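Local coordinates for spike protein P1 (Pseudoalteromonas phage pm2, PDB 2VVE), which serves as the receptor-binding spike protein at the fivefold vertices of the virion, with its C-terminal part responsible for the receptor-binding activity, at residues A[44-49]-A[70-75]; A[25-30]-A[249-254]; A[116-121]-A[127-132]; A[17-22]-A[38-43]. One frame throughout, in Å; residues are numbered along the deposited sequence.

Contact 1: A[44-49]-A[70-75]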
loop_
_atom_site.group_PDB
_atom_site.type_symbol
_atom_site.label_atom_id
_atom_site.label_comp_id
_atom_site.label_asym_id
_atom_site.label_seq_id
_atom_site.Cartn_x
_atom_site.Cartn_y
_atom_site.Cartn_z
ATOM N N ILE A 44 5.223 -15.986 8.198
ATOM C CA ILE A 44 5.202 -16.919 9.315
ATOM C C ILE A 44 4.021 -17.882 9.158
ATOM O O ILE A 44 2.902 -17.471 8.848
ATOM C CB ILE A 44 5.144 -16.175 10.692
ATOM C CG1 ILE A 44 5.356 -17.158 11.858
ATOM C CG2 ILE A 44 3.827 -15.348 10.858
ATOM C CD1 ILE A 44 5.554 -16.494 13.217
ATOM N N TRP A 45 4.288 -19.160 9.383
ATOM C CA TRP A 45 3.269 -20.181 9.272
ATOM C C TRP A 45 2.837 -20.536 10.690
ATOM O O TRP A 45 3.692 -20.735 11.558
ATOM C CB TRP A 45 3.818 -21.370 8.482
ATOM C CG TRP A 45 3.806 -21.125 6.985
ATOM C CD1 TRP A 45 2.892 -21.611 6.076
ATOM C CD2 TRP A 45 4.732 -20.331 6.230
ATOM N NE1 TRP A 45 3.201 -21.174 4.808
ATOM C CE2 TRP A 45 4.319 -20.382 4.873
ATOM C CE3 TRP A 45 5.864 -19.574 6.566
ATOM C CZ2 TRP A 45 5.007 -19.713 3.852
ATOM C CZ3 TRP A 45 6.545 -18.902 5.546
ATOM C CH2 TRP A 45 6.110 -18.981 4.203
ATOM N N ILE A 46 1.527 -20.547 10.927
ATOM C CA ILE A 46 0.955 -20.698 12.272
ATOM C C ILE A 46 -0.001 -21.891 12.283
ATOM O O ILE A 46 -0.810 -22.061 11.366
ATOM C CB ILE A 46 0.202 -19.417 12.731
ATOM C CG1 ILE A 46 1.157 -18.206 12.791
ATOM C CG2 ILE A 46 -0.473 -19.626 14.087
ATOM C CD1 ILE A 46 2.195 -18.264 13.937
ATOM N N GLY A 47 0.101 -22.703 13.322
ATOM C CA GLY A 47 -0.733 -23.898 13.444
ATOM C C GLY A 47 -0.775 -24.488 14.839
ATOM O O GLY A 47 -0.111 -24.000 15.768
ATOM N N GLY A 48 -1.537 -25.573 14.958
ATOM C CA GLY A 48 -1.706 -26.296 16.213
ATOM C C GLY A 48 -0.681 -27.395 16.364
ATOM O O GLY A 48 0.351 -27.390 15.704
ATOM N N GLU A 49 -0.977 -28.355 17.232
ATOM C CA GLU A 49 -0.020 -29.415 17.572
ATOM C C GLU A 49 0.300 -30.339 16.397
ATOM O O GLU A 49 1.332 -31.024 16.397
ATOM C CB GLU A 49 -0.514 -30.206 18.787
ATOM C CG GLU A 49 -0.573 -29.359 20.064
ATOM C CD GLU A 49 -1.163 -30.100 21.256
ATOM O OE1 GLU A 49 -2.390 -30.353 21.266
ATOM O OE2 GLU A 49 -0.398 -30.410 22.196
ATOM N N PHE A 70 -1.916 -9.926 13.314
ATOM C CA PHE A 70 -2.990 -10.895 13.445
ATOM C C PHE A 70 -3.209 -11.259 14.915
ATOM O O PHE A 70 -2.404 -10.899 15.774
ATOM C CB PHE A 70 -2.696 -12.135 12.572
ATOM C CG PHE A 70 -1.457 -12.923 12.979
ATOM C CD1 PHE A 70 -1.582 -14.076 13.753
ATOM C CD2 PHE A 70 -0.181 -12.542 12.556
ATOM C CE1 PHE A 70 -0.444 -14.815 14.143
ATOM C CE2 PHE A 70 0.960 -13.294 12.924
ATOM C CZ PHE A 70 0.823 -14.427 13.712
ATOM N N GLN A 71 -4.305 -11.940 15.208
ATOM C CA GLN A 71 -4.587 -12.282 16.598
ATOM C C GLN A 71 -4.819 -13.774 16.773
ATOM O O GLN A 71 -5.301 -14.453 15.857
ATOM C CB GLN A 71 -5.788 -11.490 17.132
ATOM C CG GLN A 71 -5.569 -9.987 17.271
ATOM C CD GLN A 71 -5.701 -9.254 15.947
ATOM O OE1 GLN A 71 -6.653 -9.484 15.180
ATOM N NE2 GLN A 71 -4.742 -8.390 15.655
ATOM N N ILE A 72 -4.457 -14.260 17.954
ATOM C CA ILE A 72 -4.781 -15.612 18.402
ATOM C C ILE A 72 -5.533 -15.460 19.731
ATOM O O ILE A 72 -5.028 -14.790 20.648
ATOM C CB ILE A 72 -3.501 -16.441 18.651
ATOM C CG1 ILE A 72 -2.591 -16.482 17.406
ATOM C CG2 ILE A 72 -3.846 -17.847 19.187
ATOM C CD1 ILE A 72 -3.198 -17.108 16.166
ATOM N N ASN A 73 -6.725 -16.067 19.841
ATOM C CA ASN A 73 -7.550 -15.900 21.044
ATOM C C ASN A 73 -7.715 -17.180 21.869
ATOM O O ASN A 73 -8.632 -17.291 22.677
ATOM C CB ASN A 73 -8.939 -15.361 20.692
ATOM C CG ASN A 73 -8.923 -13.918 20.193
ATOM O OD1 ASN A 73 -7.881 -13.287 20.073
ATOM N ND2 ASN A 73 -10.100 -13.405 19.880
ATOM N N THR A 74 -6.822 -18.137 21.659
ATOM C CA THR A 74 -6.867 -19.404 22.383
ATOM C C THR A 74 -6.068 -19.297 23.676
ATOM O O THR A 74 -5.337 -18.317 23.883
ATOM C CB THR A 74 -6.256 -20.531 21.541
ATOM O OG1 THR A 74 -4.879 -20.221 21.238
ATOM C CG2 THR A 74 -7.019 -20.690 20.266
ATOM N N PHE A 75 -6.201 -20.298 24.542
ATOM C CA PHE A 75 -5.294 -20.414 25.684
ATOM C C PHE A 75 -4.343 -21.594 25.514
ATOM O O PHE A 75 -3.504 -21.840 26.375
ATOM C CB PHE A 75 -6.040 -20.498 27.028
ATOM C CG PHE A 75 -6.838 -21.768 27.225
ATOM C CD1 PHE A 75 -6.272 -22.886 27.843
ATOM C CD2 PHE A 75 -8.170 -21.826 26.838
ATOM C CE1 PHE A 75 -7.017 -24.054 28.029
ATOM C CE2 PHE A 75 -8.917 -22.992 27.018
ATOM C CZ PHE A 75 -8.339 -24.099 27.627
#

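Contact 2: A[25-30]-A[249-254]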
loop_
_atom_site.group_PDB
_atom_site.type_symbol
_atom_site.label_atom_id
_atom_site.label_comp_id
_atom_site.label_asym_id
_atom_site.label_seq_id
_atom_site.Cartn_x
_atom_site.Cartn_y
_atom_site.Cartn_z
ATOM N N GLU A 25 7.327 -23.720 19.312
ATOM C CA GLU A 25 6.161 -23.153 19.957
ATOM C C GLU A 25 6.232 -21.621 19.951
ATOM O O GLU A 25 7.266 -21.043 20.294
ATOM C CB GLU A 25 6.084 -23.674 21.385
ATOM C CG GLU A 25 4.766 -23.419 22.038
ATOM C CD GLU A 25 4.672 -24.083 23.382
ATOM O OE1 GLU A 25 5.394 -23.646 24.297
ATOM O OE2 GLU A 25 3.858 -25.022 23.518
ATOM N N LEU A 26 5.144 -20.975 19.536
ATOM C CA LEU A 26 5.045 -19.521 19.580
ATOM C C LEU A 26 4.487 -19.094 20.935
ATOM O O LEU A 26 5.004 -18.172 21.567
ATOM C CB LEU A 26 4.144 -19.001 18.457
ATOM C CG LEU A 26 4.024 -17.482 18.375
ATOM C CD1 LEU A 26 5.301 -16.888 17.796
ATOM C CD2 LEU A 26 2.803 -17.109 17.560
ATOM N N LEU A 27 3.421 -19.763 21.361
ATOM C CA LEU A 27 2.817 -19.551 22.680
ATOM C C LEU A 27 2.565 -20.879 23.376
ATOM O O LEU A 27 2.127 -21.845 22.729
ATOM C CB LEU A 27 1.475 -18.833 22.539
ATOM C CG LEU A 27 1.493 -17.499 21.797
ATOM C CD1 LEU A 27 0.076 -17.144 21.367
ATOM C CD2 LEU A 27 2.140 -16.407 22.650
ATOM N N PRO A 28 2.799 -20.932 24.704
ATOM C CA PRO A 28 2.551 -22.155 25.453
ATOM C C PRO A 28 1.073 -22.245 25.864
ATOM O O PRO A 28 0.348 -21.245 25.792
ATOM C CB PRO A 28 3.456 -21.991 26.681
ATOM C CG PRO A 28 3.462 -20.504 26.935
ATOM C CD PRO A 28 3.289 -19.840 25.574
ATOM N N GLU A 29 0.621 -23.423 26.283
ATOM C CA GLU A 29 -0.687 -23.509 26.933
ATOM C C GLU A 29 -0.614 -22.693 28.221
ATOM O O GLU A 29 0.289 -22.879 29.041
ATOM C CB GLU A 29 -1.102 -24.944 27.231
ATOM C CG GLU A 29 -2.532 -25.043 27.809
ATOM C CD GLU A 29 -3.053 -26.460 27.913
ATOM O OE1 GLU A 29 -2.846 -27.255 26.969
ATOM O OE2 GLU A 29 -3.696 -26.773 28.942
ATOM N N ASP A 30 -1.563 -21.779 28.378
ATOM C CA ASP A 30 -1.557 -20.849 29.498
ATOM C C ASP A 30 -3.005 -20.445 29.769
ATOM O O ASP A 30 -3.575 -19.627 29.043
ATOM C CB ASP A 30 -0.669 -19.649 29.138
ATOM C CG ASP A 30 -0.649 -18.576 30.210
ATOM O OD1 ASP A 30 -1.406 -18.668 31.203
ATOM O OD2 ASP A 30 0.120 -17.614 30.037
ATOM N N ILE A 249 4.691 -9.057 20.318
ATOM C CA ILE A 249 3.544 -9.651 20.997
ATOM C C ILE A 249 2.967 -8.714 22.032
ATOM O O ILE A 249 3.678 -8.205 22.881
ATOM C CB ILE A 249 3.894 -10.989 21.753
ATOM C CG1 ILE A 249 4.832 -11.893 20.943
ATOM C CG2 ILE A 249 2.599 -11.711 22.238
ATOM C CD1 ILE A 249 4.236 -12.474 19.661
ATOM N N LEU A 250 1.671 -8.477 21.922
ATOM C CA LEU A 250 0.892 -7.885 22.999
ATOM C C LEU A 250 -0.051 -8.979 23.480
ATOM O O LEU A 250 -0.881 -9.478 22.708
ATOM C CB LEU A 250 0.126 -6.654 22.493
ATOM C CG LEU A 250 -0.750 -6.013 23.576
ATOM C CD1 LEU A 250 -0.624 -4.510 23.524
ATOM C CD2 LEU A 250 -2.204 -6.458 23.465
ATOM N N MET A 251 0.102 -9.363 24.747
ATOM C CA MET A 251 -0.693 -10.420 25.343
ATOM C C MET A 251 -1.622 -9.855 26.413
ATOM O O MET A 251 -1.208 -9.019 27.225
ATOM C CB MET A 251 0.245 -11.440 25.996
ATOM C CG MET A 251 -0.494 -12.619 26.557
ATOM S SD MET A 251 0.652 -13.841 27.203
ATOM C CE MET A 251 1.497 -14.358 25.720
ATOM N N GLU A 252 -2.856 -10.350 26.432
ATOM C CA GLU A 252 -3.835 -10.008 27.469
ATOM C C GLU A 252 -4.237 -11.253 28.259
ATOM O O GLU A 252 -4.501 -12.311 27.690
ATOM C CB GLU A 252 -5.069 -9.350 26.859
ATOM C CG GLU A 252 -4.701 -8.249 25.842
ATOM C CD GLU A 252 -5.911 -7.636 25.160
ATOM O OE1 GLU A 252 -7.022 -8.171 25.308
ATOM O OE2 GLU A 252 -5.738 -6.604 24.494
ATOM N N ARG A 253 -4.258 -11.107 29.577
ATOM C CA ARG A 253 -4.521 -12.216 30.499
ATOM C C ARG A 253 -5.457 -11.798 31.629
ATOM O O ARG A 253 -5.522 -10.615 31.987
ATOM C CB ARG A 253 -3.209 -12.730 31.103
ATOM C CG ARG A 253 -2.273 -13.431 30.113
ATOM C CD ARG A 253 -0.981 -13.859 30.783
ATOM N NE ARG A 253 -0.210 -12.702 31.221
ATOM C CZ ARG A 253 0.881 -12.761 31.976
ATOM N NH1 ARG A 253 1.345 -13.932 32.398
ATOM N NH2 ARG A 253 1.500 -11.639 32.313
ATOM N N THR A 254 -6.159 -12.778 32.200
ATOM C CA THR A 254 -7.059 -12.557 33.333
ATOM C C THR A 254 -6.247 -12.232 34.592
ATOM O O THR A 254 -5.095 -12.652 34.731
ATOM C CB THR A 254 -7.961 -13.794 33.579
ATOM O OG1 THR A 254 -8.756 -14.041 32.414
ATOM C CG2 THR A 254 -8.899 -13.591 34.787
#

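Contact 3: A[116-121]-A[127-132]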
loop_
_atom_site.group_PDB
_atom_site.type_symbol
_atom_site.label_atom_id
_atom_site.label_comp_id
_atom_site.label_asym_id
_atom_site.label_seq_id
_atom_site.Cartn_x
_atom_site.Cartn_y
_atom_site.Cartn_z
ATOM N N PHE A 116 27.136 -7.318 0.739
ATOM C CA PHE A 116 25.837 -7.768 1.219
ATOM C C PHE A 116 25.426 -6.812 2.327
ATOM O O PHE A 116 26.270 -6.113 2.889
ATOM C CB PHE A 116 25.889 -9.229 1.691
ATOM C CG PHE A 116 26.750 -9.449 2.908
ATOM C CD1 PHE A 116 26.185 -9.387 4.182
ATOM C CD2 PHE A 116 28.115 -9.691 2.785
ATOM C CE1 PHE A 116 26.955 -9.585 5.318
ATOM C CE2 PHE A 116 28.907 -9.880 3.921
ATOM C CZ PHE A 116 28.320 -9.822 5.190
ATOM N N ASP A 117 24.138 -6.784 2.638
ATOM C CA ASP A 117 23.620 -5.892 3.669
ATOM C C ASP A 117 23.214 -6.690 4.913
ATOM O O ASP A 117 22.710 -7.816 4.804
ATOM C CB ASP A 117 22.408 -5.099 3.148
ATOM C CG ASP A 117 22.779 -4.060 2.085
ATOM O OD1 ASP A 117 23.935 -3.593 2.059
ATOM O OD2 ASP A 117 21.901 -3.699 1.270
ATOM N N ILE A 118 23.449 -6.104 6.085
ATOM C CA ILE A 118 22.908 -6.639 7.342
ATOM C C ILE A 118 21.866 -5.652 7.852
ATOM O O ILE A 118 22.181 -4.491 8.109
ATOM C CB ILE A 118 23.990 -6.847 8.435
ATOM C CG1 ILE A 118 25.135 -7.723 7.921
ATOM C CG2 ILE A 118 23.361 -7.427 9.726
ATOM C CD1 ILE A 118 26.332 -7.797 8.881
ATOM N N ASP A 119 20.633 -6.122 8.002
ATOM C CA ASP A 119 19.580 -5.294 8.582
ATOM C C ASP A 119 19.550 -5.535 10.084
ATOM O O ASP A 119 19.051 -6.571 10.549
ATOM C CB ASP A 119 18.231 -5.607 7.928
ATOM C CG ASP A 119 17.135 -4.630 8.323
ATOM O OD1 ASP A 119 17.427 -3.611 8.987
ATOM O OD2 ASP A 119 15.971 -4.888 7.958
ATOM N N VAL A 120 20.091 -4.575 10.836
ATOM C CA VAL A 120 20.171 -4.676 12.297
ATOM C C VAL A 120 18.834 -4.255 12.924
ATOM O O VAL A 120 18.454 -3.082 12.855
ATOM C CB VAL A 120 21.356 -3.848 12.860
ATOM C CG1 VAL A 120 21.426 -3.942 14.378
ATOM C CG2 VAL A 120 22.664 -4.335 12.266
ATOM N N PRO A 121 18.115 -5.212 13.543
ATOM C CA PRO A 121 16.808 -4.881 14.115
ATOM C C PRO A 121 16.959 -3.992 15.344
ATOM O O PRO A 121 18.044 -3.966 15.941
ATOM C CB PRO A 121 16.247 -6.250 14.519
ATOM C CG PRO A 121 17.443 -7.086 14.759
ATOM C CD PRO A 121 18.474 -6.627 13.776
ATOM N N VAL A 127 24.242 -3.666 20.010
ATOM C CA VAL A 127 24.582 -4.925 20.684
ATOM C C VAL A 127 25.663 -5.660 19.876
ATOM O O VAL A 127 25.449 -5.964 18.701
ATOM C CB VAL A 127 23.341 -5.842 20.865
ATOM C CG1 VAL A 127 23.746 -7.185 21.471
ATOM C CG2 VAL A 127 22.267 -5.171 21.729
ATOM N N PRO A 128 26.831 -5.935 20.493
ATOM C CA PRO A 128 27.903 -6.612 19.748
ATOM C C PRO A 128 27.518 -8.027 19.321
ATOM O O PRO A 128 26.842 -8.752 20.070
ATOM C CB PRO A 128 29.070 -6.655 20.743
ATOM C CG PRO A 128 28.722 -5.624 21.815
ATOM C CD PRO A 128 27.227 -5.625 21.882
ATOM N N PHE A 129 27.957 -8.416 18.127
ATOM C CA PHE A 129 27.669 -9.744 17.599
ATOM C C PHE A 129 28.836 -10.279 16.783
ATOM O O PHE A 129 29.649 -9.509 16.266
ATOM C CB PHE A 129 26.387 -9.730 16.759
ATOM C CG PHE A 129 26.488 -8.911 15.500
ATOM C CD1 PHE A 129 26.909 -9.497 14.308
ATOM C CD2 PHE A 129 26.155 -7.553 15.505
ATOM C CE1 PHE A 129 27.005 -8.746 13.132
ATOM C CE2 PHE A 129 26.248 -6.789 14.339
ATOM C CZ PHE A 129 26.674 -7.386 13.149
ATOM N N SER A 130 28.917 -11.602 16.696
ATOM C CA SER A 130 29.976 -12.274 15.932
ATOM C C SER A 130 29.652 -12.335 14.444
ATOM O O SER A 130 28.596 -12.832 14.052
ATOM C CB SER A 130 30.200 -13.692 16.464
ATOM O OG SER A 130 31.129 -14.402 15.652
ATOM N N LEU A 131 30.575 -11.832 13.625
ATOM C CA LEU A 131 30.508 -11.993 12.177
ATOM C C LEU A 131 31.734 -12.761 11.713
ATOM O O LEU A 131 32.873 -12.370 11.991
ATOM C CB LEU A 131 30.422 -10.631 11.478
ATOM C CG LEU A 131 30.191 -10.570 9.960
ATOM C CD1 LEU A 131 28.890 -11.250 9.551
ATOM C CD2 LEU A 131 30.186 -9.123 9.485
ATOM N N LYS A 132 31.492 -13.849 10.994
ATOM C CA LYS A 132 32.557 -14.753 10.596
ATOM C C LYS A 132 32.601 -14.975 9.097
ATOM O O LYS A 132 31.616 -14.755 8.394
ATOM C CB LYS A 132 32.382 -16.104 11.284
ATOM C CG LYS A 132 32.590 -16.096 12.791
ATOM C CD LYS A 132 32.297 -17.483 13.342
ATOM C CE LYS A 132 32.359 -17.527 14.867
ATOM N NZ LYS A 132 31.895 -18.858 15.397
#

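Contact 4: A[17-22]-A[38-43]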
loop_
_atom_site.group_PDB
_atom_site.type_symbol
_atom_site.label_atom_id
_atom_site.label_comp_id
_atom_site.label_asym_id
_atom_site.label_seq_id
_atom_site.Cartn_x
_atom_site.Cartn_y
_atom_site.Cartn_z
ATOM N N ILE A 17 9.383 -12.124 20.758
ATOM C CA ILE A 17 9.802 -13.534 20.702
ATOM C C ILE A 17 10.855 -13.746 19.608
ATOM O O ILE A 17 10.644 -13.347 18.451
ATOM C CB ILE A 17 8.617 -14.492 20.469
ATOM C CG1 ILE A 17 7.721 -14.566 21.714
ATOM C CG2 ILE A 17 9.117 -15.909 20.089
ATOM C CD1 ILE A 17 6.330 -15.154 21.434
ATOM N N PRO A 18 11.985 -14.383 19.967
ATOM C CA PRO A 18 12.985 -14.685 18.951
ATOM C C PRO A 18 12.494 -15.825 18.073
ATOM O O PRO A 18 12.194 -16.912 18.570
ATOM C CB PRO A 18 14.211 -15.109 19.767
ATOM C CG PRO A 18 13.628 -15.693 21.022
ATOM C CD PRO A 18 12.382 -14.884 21.302
ATOM N N LEU A 19 12.377 -15.558 16.776
ATOM C CA LEU A 19 11.924 -16.584 15.837
ATOM C C LEU A 19 13.108 -17.417 15.331
ATOM O O LEU A 19 14.019 -16.885 14.701
ATOM C CB LEU A 19 11.196 -15.939 14.663
ATOM C CG LEU A 19 9.917 -15.149 14.975
ATOM C CD1 LEU A 19 9.497 -14.344 13.753
ATOM C CD2 LEU A 19 8.791 -16.095 15.409
ATOM N N ARG A 20 13.096 -18.719 15.619
ATOM C CA ARG A 20 14.226 -19.563 15.257
ATOM C C ARG A 20 13.770 -20.631 14.252
ATOM O O ARG A 20 12.693 -20.504 13.684
ATOM C CB ARG A 20 14.903 -20.116 16.516
ATOM C CG ARG A 20 15.343 -18.990 17.462
ATOM C CD ARG A 20 16.306 -19.465 18.540
ATOM N NE ARG A 20 16.747 -18.345 19.375
ATOM C CZ ARG A 20 17.725 -17.491 19.060
ATOM N NH1 ARG A 20 18.397 -17.613 17.915
ATOM N NH2 ARG A 20 18.033 -16.502 19.892
ATOM N N ASP A 21 14.592 -21.647 14.014
ATOM C CA ASP A 21 14.371 -22.565 12.899
ATOM C C ASP A 21 13.540 -23.797 13.236
ATOM O O ASP A 21 13.520 -24.268 14.379
ATOM C CB ASP A 21 15.718 -23.028 12.322
ATOM C CG ASP A 21 16.586 -23.728 13.367
ATOM O OD1 ASP A 21 16.813 -23.148 14.455
ATOM O OD2 ASP A 21 17.027 -24.856 13.111
ATOM N N GLY A 22 12.910 -24.351 12.212
ATOM C CA GLY A 22 12.040 -25.517 12.388
ATOM C C GLY A 22 10.730 -25.147 13.066
ATOM O O GLY A 22 10.477 -23.977 13.353
ATOM N N ILE A 38 -0.188 -10.182 17.391
ATOM C CA ILE A 38 1.146 -10.582 16.968
ATOM C C ILE A 38 1.494 -9.957 15.606
ATOM O O ILE A 38 0.653 -9.892 14.710
ATOM C CB ILE A 38 1.225 -12.124 16.856
ATOM C CG1 ILE A 38 0.812 -12.785 18.183
ATOM C CG2 ILE A 38 2.615 -12.598 16.368
ATOM C CD1 ILE A 38 0.277 -14.183 18.037
ATOM N N LYS A 39 2.748 -9.528 15.457
ATOM C CA LYS A 39 3.245 -9.100 14.155
ATOM C C LYS A 39 4.635 -9.674 13.959
ATOM O O LYS A 39 5.518 -9.467 14.794
ATOM C CB LYS A 39 3.296 -7.575 14.002
ATOM C CG LYS A 39 3.709 -7.119 12.562
ATOM C CD LYS A 39 3.993 -5.613 12.456
ATOM C CE LYS A 39 2.721 -4.794 12.692
ATOM N NZ LYS A 39 2.949 -3.320 12.567
ATOM N N SER A 40 4.808 -10.389 12.851
ATOM C CA SER A 40 6.105 -10.988 12.500
ATOM C C SER A 40 6.759 -10.183 11.381
ATOM O O SER A 40 6.076 -9.787 10.438
ATOM C CB SER A 40 5.915 -12.439 12.047
ATOM O OG SER A 40 7.140 -13.020 11.620
ATOM N N PRO A 41 8.085 -9.956 11.467
ATOM C CA PRO A 41 8.758 -9.206 10.423
ATOM C C PRO A 41 9.058 -10.060 9.190
ATOM O O PRO A 41 9.544 -9.536 8.190
ATOM C CB PRO A 41 10.070 -8.776 11.098
ATOM C CG PRO A 41 10.374 -9.891 12.040
ATOM C CD PRO A 41 9.026 -10.369 12.537
ATOM N N VAL A 42 8.773 -11.357 9.283
ATOM C CA VAL A 42 8.924 -12.287 8.160
ATOM C C VAL A 42 7.640 -13.087 7.989
ATOM O O VAL A 42 6.869 -13.245 8.955
ATOM C CB VAL A 42 10.155 -13.238 8.357
ATOM C CG1 VAL A 42 11.453 -12.429 8.423
ATOM C CG2 VAL A 42 10.011 -14.097 9.622
ATOM N N ASP A 43 7.405 -13.599 6.774
ATOM C CA ASP A 43 6.285 -14.534 6.574
ATOM C C ASP A 43 6.362 -15.661 7.604
ATOM O O ASP A 43 7.442 -16.230 7.857
ATOM C CB ASP A 43 6.303 -15.149 5.177
ATOM C CG ASP A 43 6.025 -14.143 4.068
ATOM O OD1 ASP A 43 5.607 -12.995 4.328
ATOM O OD2 ASP A 43 6.220 -14.531 2.904
#

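Contact 1: A[44-49]-A[70-75]
I46 meets the far end of the F70 ring obliquely, and around this pair two strands of facing sheets pack together. Segments 44-47 and 70-72 run in nearly the same direction, 24° apart, with their axes 10.7 Å from each other, a separation at which only side chains can meet. F70 has its CG tucked between backbone N and carbonyl carbon (chi1 64°), and the far end of its ring comes within 3.9 Å of I46 CG1 at CZ. The I44 side chain runs roughly perpendicular to that of F70, bringing CG2 to 4.1 Å from F70 CE2. Two residues further along 70-72, I72 CD1 lies a looser 4.3 Å from I46 CG2. All four residues are buried, and F64 stacks on F70 from strand 62-64. Elsewhere the contact thins: W45 and Q71 project from the outer surfaces of the two sheets, W45 edge-to-face with W81 and Q71 bonded through NE2 to S37, while beyond I46 and I72 the two segments no longer touch. The gathering of methyl, methylene and ring carbons carries no polar group of its own, which implies cohesion by dispersion and exclusion of water, without a directional bond to fix the register.

Contact 2: A[25-30]-A[249-254]
L27 and D30 face strand 245-253 across a gap too wide for backbone pairing: the CA atoms of L27 and I249 are 10.1 Å apart, those of D30 and R253 9.2 Å. The first chain turns a corner at L26, where L26 and L27 both face V78 in a classic beta bulge, then runs on as the loop 28-30. M251 spans the gap. Its chain is extended through CB and CG and bends only at the last torsion (chi3 -65°), which lays CE against L27 CD2 at 3.7 Å; the two side chains run alongside each other, pointing opposite ways. R33 also packs against both. Nearer the end of the strand the contact becomes polar and less regular. D30 lies across R253, its OD2 4.0 Å from R253 CD and 4.5 Å from R253 NH1, beyond a salt bridge, and the carboxylate and guanidinium planes stand 88° apart. At this distance the attraction is probably weak; the firmer partner of D30 is S32, whose hydroxyl is bonded to OD1. The pairing of L27 with M251 across the interior fits the facing sheets of a jelly-roll sandwich, here strand 24-27 of one and the C-terminal strand of the other.

Contact 3: A[116-121]-A[127-132]
The terminal methyl of I118 touches two side chains of the facing strand, L131 and F129, and meets each in a different way. With L131 the approach is tip to tip, CD1 of I118 lying 4.1 Å from L131 CD2. With F129 the same methyl comes in at the ring edge, near its plane, and I118 CD1 stands 4.3 Å from F129 CZ; this is no CH-pi contact over a face. The reach of I118 follows from its extended outer torsion (chi2 172°), which carries CD1 well out from strand 116-120. The backbones remain far apart, 10.5 Å between the CA atoms of I118 and L131, because the strands belong to different sheets: 116-120 pairs with 200-208, whereas 129-137 lies between 189-195 and 229-236. Two sheets facing each other in this way are consistent with a jelly-roll-like sandwich. F90 of strand 88-91 touches both I118 and L131 and adds an aromatic side chain to the same interior. On the outer surfaces, D117 forms a salt bridge with R203 and K132 one with D237. With charge kept on the outside and all three touching side chains buried, the contact itself depends on van der Waals attraction and on the shielding of hydrocarbon from water.

Contact 4: A[17-22]-A[38-43]
This is a small contact of one leucine with a loop, made near the end of strand 11-19, where the chain leaves strand 33-39 to cross to strand 44-47 of the facing sheet. L19 supplies one side of it: the single methyl CD1 touches S40, P41 and V42 in turn. The total buried area is 86 Å², and the CA atoms of L19 and S40 are 8.7 Å apart. L19 holds its outer torsion extended (chi2 168°), which carries CD1 out to the loop. There it lies 4.2 Å from V42 CG2, the two side chains meeting tip to tip, and at the same distance, 4.2 Å, from P41 CD. Its nearest neighbour is a polar atom, S40 OG, 3.4 Å from L19 CD1. That hydroxyl is already engaged, since it donates a hydrogen bond of 2.7 Å to V42 O, directed at a lone pair within the carbonyl plane with a C=O...O angle of 134°. The bond links S40 to V42, two residues on. Strand 245-253 lies between 11-19 and 33-39 in their sheet, and L19 packs on A247 from it; V42 reaches V82. P41 is exposed, so the loop has an outer surface open to solvent. Next to S40, K39 points elsewhere and forms a salt bridge with E65 of the third subunit. A methyl can lie beside the serine oxygen, probably at little cost, because the hydroxyl spends its proton inside the loop: the polar bond shapes 40-42, and van der Waals contact, without a polar bond to L19, joins it to the leucine.

In the fold
From the N terminus, residues 17-22 are the first to enter, and contact 4 closes their loop at 38-43. Inside that loop lies 25-30, whose partner 249-254 is at the very end of the chain, so contacts 4 and 2 cross. Contact 1 follows contact 4 in series, and with contact 3 it is nested within the long loop that contact 2 closes. Contacts 1, 2 and 4 touch one another and join the two sheets of the second jelly-roll domain: F75 O probably bonds D30 N, and I17, I38 and I249 pack together. Contact 3 stands apart, its centre about 30 Å from that of contact 1, joining two sheets of the other, larger domain.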